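PDB 3IHT: S-adenosyl-L-methionine methyl transferase from Ruegeria pomeroyi DSS-3, which binds S-adenosylmethionine and probably transfers its methyl group to an acceptor substrate. Local coordinates for residues Val74-His77 against Thr81-Glu84; Asp91-Leu96 against Asp123-Leu128; Leu157-Gly162 against Cys168-Arg173. All coordinates share one frame; numbering follows the deposited sequence.

Interaction 1: residues Val74-His77 against Thr81-Glu84; sequences VASH and TPPE
The side chain of T81 lies against the hydroxymethyl group of S76, with the tip of V74 coming up on its methyl branch. The bond that ties them runs between two hydroxyls, S76 OG and T81 OG1, 2.9 Å apart; either could be the donor. S76 holds its OG between its own backbone N and carbonyl carbon (chi1 42°), which directs the oxygen at T81. There S76 OG also comes within 3.5 Å of T81 CA. P82 adds a looser edge to this patch, its CD 4.4 Å from S76 OG. T81 has its two branches divided between different jobs. With OG1 set beside the backbone N (chi1 -54°), the oxygen faces S76 and also bonds to the carbonyl of P78 in the connecting turn, while the methyl T81 CG2, anti to that N, comes 4.2 Å from V74 CG1. H77 takes part through its backbone: its carbonyl O is 3.3 Å from T81 OG1. The whole turn belongs to the loop after strand 67-71 of the Rossmann-like methyltransferase fold, a strand whose last residue, E71, binds S-adenosylmethionine. Accordingly V74 sits close to E71, and both V74 and S76 pack on L49 in the loop that follows the first strand; P82 leans on the same leucine and on Y55 of helix 53-61. The CB of H77 is directed away from T81-E84; the imidazole ring beyond it, hydrogen-bonded through ND1 to D79, meets the ring of H117 of the second subunit with the two planes steeply inclined.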
# COMPACT_ATOMS: atom_id res chain seq x y z
N VAL A 74 9.66 11.52 11.63
CA VAL A 74 8.97 11.99 10.43
C VAL A 74 9.76 11.60 9.17
O VAL A 74 10.92 12.00 8.99
CB VAL A 74 8.74 13.49 10.48
CG1 VAL A 74 8.25 14.05 9.13
CG2 VAL A 74 7.76 13.83 11.67
N ALA A 75 9.10 10.86 8.29
CA ALA A 75 9.70 10.47 7.02
C ALA A 75 8.60 10.43 5.97
O ALA A 75 8.55 9.54 5.12
CB ALA A 75 10.36 9.09 7.17
N SER A 76 7.70 11.41 6.04
CA SER A 76 6.58 11.48 5.11
C SER A 76 6.97 11.97 3.72
O SER A 76 7.94 12.70 3.55
CB SER A 76 5.50 12.44 5.67
OG SER A 76 6.11 13.61 6.24
N HIS A 77 6.16 11.60 2.74
CA HIS A 77 6.25 12.16 1.41
C HIS A 77 6.08 13.70 1.62
O HIS A 77 5.29 14.12 2.48
CB HIS A 77 5.14 11.62 0.52
CG HIS A 77 5.33 11.94 -0.92
ND1 HIS A 77 4.50 12.81 -1.61
CD2 HIS A 77 6.27 11.54 -1.81
CE1 HIS A 77 4.92 12.92 -2.85
NE2 HIS A 77 5.99 12.15 -3.00
N THR A 81 3.40 16.22 4.91
CA THR A 81 4.15 16.47 6.11
C THR A 81 3.37 17.47 6.97
O THR A 81 3.06 18.57 6.47
CB THR A 81 5.57 17.02 5.78
OG1 THR A 81 6.23 16.13 4.88
CG2 THR A 81 6.44 17.21 7.03
N PRO A 82 3.08 17.12 8.23
CA PRO A 82 2.36 18.05 9.10
C PRO A 82 3.23 19.25 9.46
O PRO A 82 4.45 19.09 9.65
CB PRO A 82 2.06 17.24 10.36
CG PRO A 82 3.13 16.21 10.41
CD PRO A 82 3.37 15.85 8.93
N PRO A 83 2.62 20.44 9.55
CA PRO A 83 3.32 21.58 10.13
C PRO A 83 3.75 21.29 11.55
O PRO A 83 3.02 20.60 12.29
CB PRO A 83 2.26 22.69 10.16
CG PRO A 83 1.13 22.21 9.42
CD PRO A 83 1.23 20.73 9.23
N GLU A 84 4.89 21.83 11.93
CA GLU A 84 5.48 21.61 13.24
C GLU A 84 4.48 21.83 14.40
O GLU A 84 4.49 21.03 15.35
CB GLU A 84 6.74 22.48 13.43
CG GLU A 84 7.57 22.13 14.63
CD GLU A 84 8.30 20.79 14.47
OE1 GLU A 84 8.56 20.38 13.33
OE2 GLU A 84 8.58 20.13 15.50

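Interaction 2: residues Asp91-Leu96 against Asp123-Leu128; sequences DIRETL and DRFARL. With SAM (S-adenosylmethionine), chain C.
Helix 92-96, which carries I92 and R93, runs nearly parallel to helix 123-128, which carries F125 and L128, at 19° with the axes 12.8 Å apart. So wide a gap is bridged by side chains alone. F125 reaches into it: with CG anti to the backbone N (chi1 -169°), its ring puts CZ 3.9 Å from I92 CD1 and 3.5 Å from N6 of the S-adenosylmethionine adenine. In one of its two conformers R93 brings CD to the edge of that ring, near its plane, and sets CG 3.8 Å from L128 CD2. The same conformer grips D91 side-on, with R93 NE to D91 OD1 and R93 NH2 to D91 OD2, the latter a salt bridge of 2.6 Å. The anti lone pair of D91 OD1 takes the backbone N of R93, capping the helix, and D91 OD1 also receives the adenine N6 at 3.1 Å. With R93 so placed, three donors meet at this oxygen, which probably helps fix the carboxylate's rotation. I92 N donates to adenine N1 at 3.0 Å, with its side chain leaning on F70. An aspartate after the third strand reading N6, with the next amide reading N1, is the adenine site characteristic of class I methyltransferases.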
# COMPACT_ATOMS: atom_id res chain seq x y z
N ASP A 91 7.22 8.99 21.24
CA ASP A 91 6.56 7.71 21.36
C ASP A 91 5.20 7.95 21.98
O ASP A 91 5.12 8.54 23.06
CB ASP A 91 7.39 6.81 22.26
CG ASP A 91 6.92 5.36 22.20
OD1 ASP A 91 5.72 5.09 22.39
OD2 ASP A 91 7.76 4.49 21.90
N ILE A 92 4.14 7.47 21.33
CA ILE A 92 2.79 7.71 21.81
C ILE A 92 2.53 7.18 23.21
O ILE A 92 1.63 7.64 23.89
CB ILE A 92 1.68 7.24 20.85
CG1 ILE A 92 1.72 5.74 20.64
CG2 ILE A 92 1.77 8.00 19.50
CD1 ILE A 92 0.51 5.23 19.81
N ARG A 93 3.36 6.25 23.68
CA ARG A 93 3.18 5.76 25.04
C ARG A 93 3.46 6.87 26.07
O ARG A 93 2.87 6.86 27.17
CB ARG A 93 4.01 4.48 25.26
CG ARG A 93 3.46 3.29 24.43
CD ARG A 93 4.43 2.11 24.27
NE ARG A 93 5.68 2.45 23.59
CZ ARG A 93 6.70 1.62 23.41
NH1 ARG A 93 6.60 0.35 23.82
NH2 ARG A 93 7.81 2.02 22.79
N GLU A 94 4.31 7.84 25.72
CA GLU A 94 4.51 9.02 26.53
C GLU A 94 3.71 10.23 26.05
O GLU A 94 3.19 10.98 26.86
CB GLU A 94 5.99 9.41 26.58
CG GLU A 94 6.85 8.49 27.46
CD GLU A 94 7.16 7.17 26.78
OE1 GLU A 94 7.75 7.21 25.66
OE2 GLU A 94 6.83 6.10 27.35
N THR A 95 3.62 10.42 24.74
CA THR A 95 2.98 11.63 24.22
C THR A 95 1.45 11.65 24.34
O THR A 95 0.87 12.72 24.46
CB THR A 95 3.38 11.96 22.77
OG1 THR A 95 2.83 10.98 21.89
CG2 THR A 95 4.90 12.07 22.61
N LEU A 96 0.79 10.50 24.33
CA LEU A 96 -0.65 10.50 24.58
C LEU A 96 -0.99 11.04 25.98
O LEU A 96 -1.79 11.98 26.10
CB LEU A 96 -1.31 9.14 24.27
CG LEU A 96 -1.60 8.89 22.78
CD1 LEU A 96 -1.98 7.45 22.50
CD2 LEU A 96 -2.76 9.83 22.30
N ASP A 123 -1.08 -6.72 17.56
CA ASP A 123 -2.17 -6.99 18.48
C ASP A 123 -1.79 -6.73 19.96
O ASP A 123 -2.57 -6.14 20.72
CB ASP A 123 -2.69 -8.37 18.29
CG ASP A 123 -3.70 -8.76 19.34
OD1 ASP A 123 -4.81 -8.20 19.40
OD2 ASP A 123 -3.39 -9.64 20.16
N ARG A 124 -0.56 -7.08 20.33
CA ARG A 124 -0.09 -6.71 21.68
C ARG A 124 -0.03 -5.19 21.89
O ARG A 124 -0.34 -4.68 22.98
CB ARG A 124 1.26 -7.34 22.00
CG ARG A 124 1.17 -8.86 22.10
CD ARG A 124 2.45 -9.43 22.61
NE ARG A 124 3.57 -9.37 21.67
CZ ARG A 124 3.85 -10.29 20.75
NH1 ARG A 124 3.07 -11.34 20.55
NH2 ARG A 124 4.95 -10.17 20.03
N PHE A 125 0.38 -4.48 20.85
CA PHE A 125 0.45 -3.02 20.92
C PHE A 125 -0.92 -2.38 20.98
O PHE A 125 -1.16 -1.47 21.76
CB PHE A 125 1.23 -2.46 19.73
CG PHE A 125 1.58 -0.99 19.87
CD1 PHE A 125 2.44 -0.57 20.85
CD2 PHE A 125 1.02 -0.06 19.02
CE1 PHE A 125 2.77 0.78 21.00
CE2 PHE A 125 1.36 1.31 19.16
CZ PHE A 125 2.23 1.72 20.14
N ALA A 126 -1.85 -2.91 20.21
CA ALA A 126 -3.24 -2.48 20.25
C ALA A 126 -3.80 -2.62 21.68
O ALA A 126 -4.49 -1.72 22.20
CB ALA A 126 -4.07 -3.30 19.27
N ARG A 127 -3.51 -3.76 22.32
CA ARG A 127 -3.94 -3.99 23.68
C ARG A 127 -3.34 -2.93 24.61
O ARG A 127 -4.04 -2.26 25.39
CB ARG A 127 -3.52 -5.39 24.12
CG ARG A 127 -3.92 -5.79 25.53
CD ARG A 127 -3.34 -7.18 25.89
NE ARG A 127 -3.85 -8.24 25.01
CZ ARG A 127 -4.92 -8.99 25.24
NH1 ARG A 127 -5.61 -8.87 26.39
NH2 ARG A 127 -5.30 -9.90 24.34
N LEU A 128 -2.03 -2.75 24.51
CA LEU A 128 -1.35 -1.80 25.38
C LEU A 128 -1.86 -0.35 25.21
O LEU A 128 -2.05 0.38 26.21
CB LEU A 128 0.15 -1.87 25.11
CG LEU A 128 1.07 -1.01 25.98
CD1 LEU A 128 2.47 -1.64 25.98
CD2 LEU A 128 1.07 0.46 25.44
N SAM C . -1.33 5.56 7.91
CA SAM C . -0.02 5.86 7.24
C SAM C . -0.22 6.18 5.74
O SAM C . 0.76 6.41 4.98
OXT SAM C . -1.37 6.10 5.25
CB SAM C . 1.02 4.75 7.47
CG SAM C . 1.55 4.64 8.92
SD SAM C . 2.89 3.37 9.12
CE SAM C . 1.90 1.89 8.76
C5' SAM C . 3.00 3.36 10.96
C4' SAM C . 3.61 4.59 11.60
O4' SAM C . 3.37 4.54 13.02
C3' SAM C . 5.13 4.71 11.42
O3' SAM C . 5.51 5.97 10.87
C2' SAM C . 5.71 4.49 12.81
O2' SAM C . 6.95 5.14 13.13
C1' SAM C . 4.56 4.97 13.68
N9 SAM C . 4.62 4.42 15.06
C8 SAM C . 4.56 3.09 15.43
N7 SAM C . 4.64 3.00 16.78
C5 SAM C . 4.75 4.25 17.29
C6 SAM C . 4.85 4.72 18.60
N6 SAM C . 4.89 3.87 19.66
N1 SAM C . 4.91 6.09 18.78
C2 SAM C . 4.91 6.99 17.73
N3 SAM C . 4.83 6.51 16.42
C4 SAM C . 4.74 5.16 16.22

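Interaction 3: residues Leu157-Gly162 against Cys168-Arg173; sequences LPLPPG and CFIYRR
L157 and I170 meet across the hairpin that ends the sheet of this class I methyltransferase fold, where the last strand, 169-172, is inserted antiparallel between strands 141-145 and 155-157. The single direct backbone bond between these two segments is L157 N to I170 O, 2.9 Å long and nearly straight. The two side chains cross at about a right angle, L157 CD1 against I170 CG2 at 4.1 Å. I170 also meets the proline-rich run: P160 approaches it tip to tip, P160 CD lying 3.7 Å from I170 CD1, and L159 CD2 touches the same methyl obliquely. L159 CD2 is also 3.4 Å from C168 O. R172 lays its guanidinium against L157, whose CD2 stands 3.6 Å above the centre of one face of the R172 group. A bend at chi3 (66°) helps fold the arginine back there, and a salt bridge from NE to E155 holds the group in place.

Further out, helix 15-36 backs the cluster: C29 touches both L159 and I170, and H32 meets P160. L142 of strand 141-145 supports L157 and R172. Beyond L157 the chains diverge, and a water fills the place of a second direct bond, donating to L157 O at 2.8 Å and accepting from I170 N at 2.9 Å.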
# COMPACT_ATOMS: atom_id res chain seq x y z
N LEU A 157 -19.00 0.10 16.34
CA LEU A 157 -20.01 0.41 15.35
C LEU A 157 -19.88 -0.50 14.13
O LEU A 157 -18.77 -0.93 13.76
CB LEU A 157 -19.89 1.86 14.89
CG LEU A 157 -20.01 2.94 15.97
CD1 LEU A 157 -20.01 4.32 15.24
CD2 LEU A 157 -21.26 2.72 16.79
N PRO A 158 -21.00 -0.76 13.45
CA PRO A 158 -20.92 -1.47 12.19
C PRO A 158 -20.18 -0.69 11.13
O PRO A 158 -20.23 0.57 11.12
CB PRO A 158 -22.37 -1.64 11.75
CG PRO A 158 -23.18 -0.96 12.70
CD PRO A 158 -22.38 -0.37 13.79
N LEU A 159 -19.50 -1.41 10.27
CA LEU A 159 -18.71 -0.82 9.22
C LEU A 159 -19.61 -0.25 8.10
O LEU A 159 -20.64 -0.82 7.76
CB LEU A 159 -17.78 -1.85 8.62
CG LEU A 159 -16.69 -2.38 9.56
CD1 LEU A 159 -15.92 -3.49 8.83
CD2 LEU A 159 -15.72 -1.25 10.00
N PRO A 160 -19.16 0.85 7.49
CA PRO A 160 -19.85 1.41 6.32
C PRO A 160 -19.56 0.69 5.02
O PRO A 160 -18.56 -0.04 4.90
CB PRO A 160 -19.30 2.84 6.27
CG PRO A 160 -17.90 2.67 6.72
CD PRO A 160 -17.96 1.63 7.82
N PRO A 161 -20.37 0.95 3.99
CA PRO A 161 -20.14 0.38 2.68
C PRO A 161 -18.73 0.68 2.18
O PRO A 161 -18.19 1.80 2.40
CB PRO A 161 -21.20 1.09 1.79
CG PRO A 161 -22.29 1.42 2.72
CD PRO A 161 -21.55 1.83 4.00
N GLY A 162 -18.13 -0.34 1.58
CA GLY A 162 -16.79 -0.27 1.05
C GLY A 162 -15.74 -0.85 1.99
O GLY A 162 -14.65 -1.26 1.55
N CYS A 168 -10.32 -2.59 9.15
CA CYS A 168 -10.49 -1.45 10.09
C CYS A 168 -11.68 -1.71 11.04
O CYS A 168 -12.59 -2.47 10.76
CB CYS A 168 -10.63 -0.06 9.37
SG CYS A 168 -9.14 0.52 8.51
N PHE A 169 -11.63 -1.05 12.19
CA PHE A 169 -12.61 -1.17 13.25
C PHE A 169 -12.99 0.25 13.69
O PHE A 169 -12.13 1.15 13.73
CB PHE A 169 -12.01 -1.92 14.45
CG PHE A 169 -11.59 -3.31 14.12
CD1 PHE A 169 -10.36 -3.55 13.53
CD2 PHE A 169 -12.44 -4.37 14.40
CE1 PHE A 169 -9.98 -4.85 13.20
CE2 PHE A 169 -12.07 -5.67 14.08
CZ PHE A 169 -10.84 -5.91 13.46
N ILE A 170 -14.27 0.44 14.00
CA ILE A 170 -14.76 1.76 14.40
C ILE A 170 -15.42 1.69 15.77
O ILE A 170 -16.24 0.82 16.02
CB ILE A 170 -15.78 2.34 13.40
CG1 ILE A 170 -15.23 2.33 11.98
CG2 ILE A 170 -16.23 3.78 13.87
CD1 ILE A 170 -16.29 2.72 10.88
N TYR A 171 -15.04 2.61 16.66
CA TYR A 171 -15.58 2.67 18.00
C TYR A 171 -16.07 4.08 18.31
O TYR A 171 -15.59 5.05 17.72
CB TYR A 171 -14.55 2.25 19.03
CG TYR A 171 -13.90 0.92 18.75
CD1 TYR A 171 -12.80 0.83 17.91
CD2 TYR A 171 -14.39 -0.27 19.31
CE1 TYR A 171 -12.19 -0.37 17.64
CE2 TYR A 171 -13.79 -1.47 19.02
CZ TYR A 171 -12.70 -1.52 18.20
OH TYR A 171 -12.09 -2.71 17.93
N ARG A 172 -17.03 4.19 19.22
CA ARG A 172 -17.64 5.48 19.54
C ARG A 172 -17.76 5.69 21.05
O ARG A 172 -18.10 4.76 21.78
CB ARG A 172 -19.04 5.57 18.93
CG ARG A 172 -19.79 6.89 19.23
CD ARG A 172 -21.04 7.02 18.35
NE ARG A 172 -22.05 6.01 18.67
CZ ARG A 172 -23.08 5.69 17.89
NH1 ARG A 172 -23.25 6.28 16.71
NH2 ARG A 172 -23.94 4.75 18.27
N ARG A 173 -17.50 6.92 21.50
CA ARG A 173 -17.80 7.28 22.89
C ARG A 173 -19.26 7.71 22.97
O ARG A 173 -19.65 8.74 22.42
CB ARG A 173 -16.95 8.44 23.38
CG ARG A 173 -17.19 8.69 24.84
CD ARG A 173 -16.34 9.81 25.42
NE ARG A 173 -16.88 10.18 26.74
CZ ARG A 173 -16.51 11.24 27.45
NH1 ARG A 173 -15.58 12.07 27.03
NH2 ARG A 173 -17.10 11.46 28.62
O HOH W 1 -16.07 -1.74 13.56

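In the fold
All three contacts belong to one Rossmann-like domain but hold different parts of it. Interaction 1 follows the second strand of the sheet, while interaction 2, its centre 21 Å from that of interaction 1, joins the helices after the third and fourth. Interaction 1 is a surface turn secured by hydroxyls; interaction 2, partly buried, relies on aliphatic and aromatic carbons, including an arginine's methylenes, with a charged pair bordering the adenine. Interaction 3 is on the opposite side of the chain's centre from interaction 1. Also partly buried, it pairs the sheet's terminal hairpin through backbone and water-mediated bonds, aliphatic packing against helix 15-36 and a guanidinium laid on a leucine.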